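Local coordinates for lytic chitin monooxygenase (Enterococcus faecalis, PDB 4A02), which cleaves the glycosidic bonds of crystalline chitin oxidatively by a copper-dependent mechanism, working in synergy with a chitinase, at residues T83-T88 and P124-K129. Residues are numbered along the deposited sequence; the frame is centred on the assembly and turned at random.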
# COMPACT_ATOMS: atom_id res chain seq x y z
N THR A 83 -7.23 -10.13 7.55
CA THR A 83 -7.85 -11.41 7.41
C THR A 83 -7.27 -12.37 8.45
O THR A 83 -7.97 -13.32 8.79
CB THR A 83 -7.70 -12.02 6.01
OG1 THR A 83 -6.31 -12.12 5.63
CG2 THR A 83 -8.41 -11.20 4.98
N ALA A 84 -6.00 -12.17 8.91
CA ALA A 84 -5.45 -12.94 9.99
C ALA A 84 -4.71 -11.93 10.89
O ALA A 84 -3.74 -11.33 10.43
CB ALA A 84 -4.56 -14.04 9.44
N GLN A 85 -5.16 -11.81 12.11
CA GLN A 85 -4.57 -10.80 13.00
C GLN A 85 -3.25 -11.42 13.55
O GLN A 85 -3.28 -12.48 14.06
CB GLN A 85 -5.55 -10.40 14.08
CG GLN A 85 -6.85 -9.86 13.58
CD GLN A 85 -7.92 -10.10 14.64
OE1 GLN A 85 -8.62 -11.12 14.54
NE2 GLN A 85 -7.99 -9.27 15.68
N HIS A 86 -2.14 -10.79 13.40
CA HIS A 86 -0.88 -11.18 14.04
C HIS A 86 -0.38 -10.10 14.95
O HIS A 86 -0.63 -8.95 14.66
CB HIS A 86 0.27 -11.29 13.04
CG HIS A 86 0.20 -12.57 12.35
ND1 HIS A 86 1.12 -13.57 12.52
CD2 HIS A 86 -0.75 -13.06 11.51
CE1 HIS A 86 0.74 -14.62 11.76
NE2 HIS A 86 -0.38 -14.32 11.16
N ARG A 87 0.34 -10.54 15.98
CA ARG A 87 1.14 -9.60 16.75
C ARG A 87 1.92 -8.78 15.73
O ARG A 87 2.41 -9.36 14.75
CB ARG A 87 2.12 -10.37 17.70
CG ARG A 87 1.43 -11.15 18.78
CD ARG A 87 2.26 -11.68 19.93
NE ARG A 87 1.25 -12.04 20.95
CZ ARG A 87 0.68 -11.30 21.88
NH1 ARG A 87 0.96 -10.02 22.09
NH2 ARG A 87 -0.23 -11.86 22.67
N THR A 88 1.98 -7.49 15.99
CA THR A 88 2.52 -6.54 15.04
C THR A 88 3.77 -5.82 15.57
O THR A 88 3.77 -5.31 16.69
CB THR A 88 1.45 -5.53 14.70
OG1 THR A 88 0.39 -6.22 14.02
CG2 THR A 88 1.96 -4.47 13.74
N PRO A 124 -3.54 -6.70 16.71
CA PRO A 124 -4.49 -5.64 16.34
C PRO A 124 -5.88 -6.23 16.14
O PRO A 124 -6.01 -7.45 15.94
CB PRO A 124 -3.94 -5.10 15.00
CG PRO A 124 -3.12 -6.24 14.49
CD PRO A 124 -2.65 -7.07 15.64
N ASN A 125 -6.87 -5.33 16.16
CA ASN A 125 -8.22 -5.71 15.73
C ASN A 125 -8.23 -6.01 14.23
O ASN A 125 -7.32 -5.65 13.50
CB ASN A 125 -9.13 -4.53 16.04
CG ASN A 125 -9.37 -4.40 17.53
OD1 ASN A 125 -9.28 -5.31 18.34
ND2 ASN A 125 -9.69 -3.17 17.87
N LYS A 126 -9.33 -6.57 13.74
CA LYS A 126 -9.47 -6.86 12.34
C LYS A 126 -9.57 -5.58 11.51
O LYS A 126 -9.28 -5.65 10.34
CB LYS A 126 -10.70 -7.73 12.07
CG LYS A 126 -10.54 -9.17 12.57
CD LYS A 126 -11.78 -9.95 12.15
CE LYS A 126 -12.83 -10.00 13.25
NZ LYS A 126 -13.39 -11.35 13.61
N VAL A 127 -10.03 -4.50 12.08
CA VAL A 127 -10.04 -3.20 11.46
C VAL A 127 -9.07 -2.29 12.23
O VAL A 127 -9.22 -2.10 13.45
CB VAL A 127 -11.45 -2.58 11.43
CG1 VAL A 127 -11.42 -1.20 10.84
CG2 VAL A 127 -12.36 -3.47 10.66
N VAL A 128 -8.05 -1.77 11.56
CA VAL A 128 -7.03 -0.95 12.18
C VAL A 128 -7.03 0.43 11.51
O VAL A 128 -6.80 0.51 10.33
CB VAL A 128 -5.60 -1.55 12.01
CG1 VAL A 128 -4.58 -0.63 12.66
CG2 VAL A 128 -5.50 -2.89 12.67
N LYS A 129 -7.30 1.44 12.27
CA LYS A 129 -7.40 2.84 11.75
C LYS A 129 -6.24 3.62 12.33
O LYS A 129 -6.02 3.64 13.55
CB LYS A 129 -8.72 3.63 12.04
CG LYS A 129 -8.84 5.07 11.36
CD LYS A 129 -10.18 5.72 11.50
CE LYS A 129 -10.18 6.50 12.82
NZ LYS A 129 -11.56 6.54 13.37
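Gln85 reaches over from the loop 83-88 and holds, by one hydrogen bond, the turn that leads into strand 127-134. Its amide NE2 donates to the carbonyl O of Pro124 at 2.7 Å, nearly straight at 161°. The bond uses an in-plane lone pair of that oxygen (C=O...N angle 139°), while the amide and carbonyl planes are twisted steeply about it. CG anti to the carbonyl carbon (chi1 -58°) and an extended chain beyond it carry the amide to Pro124; glutamine suits the place by joining that reach to an N-H donor.

Van der Waals contacts between oxygens and aliphatic carbons flank this bond. Gln85 OE1 rests on the stem of Lys126, 3.4 Å from CG, while the bent lysine chain crosses that of Gln85 at a slant; lysine offers CH2 groups to the amide at an exposed position. Deeper in, the CG-CD corner of the Pro124 ring meets two oxygens. Its CD makes a tight approach of 2.9 Å to His86 O, and its CG lies 3.5 Å from Thr88 OG1. Proline suits this place because its ring, closed onto its own N, sets CD against that carbonyl; the ring also packs on Leu82.

The threonine hydroxyl is engaged as well. Thr88 OG1 donates to His86 O at 3.0 Å and also pairs with Trp148 NE1, which ties down the chain just after the histidine.

The CB of His86 points away from segment 124-129, and ND1 is hydrogen-bonded to Asp152. His86 from this loop and the N-terminal His1 bind the catalytic copper; together they form the histidine brace characteristic of lytic polysaccharide monooxygenases, at one end of the beta-sandwich.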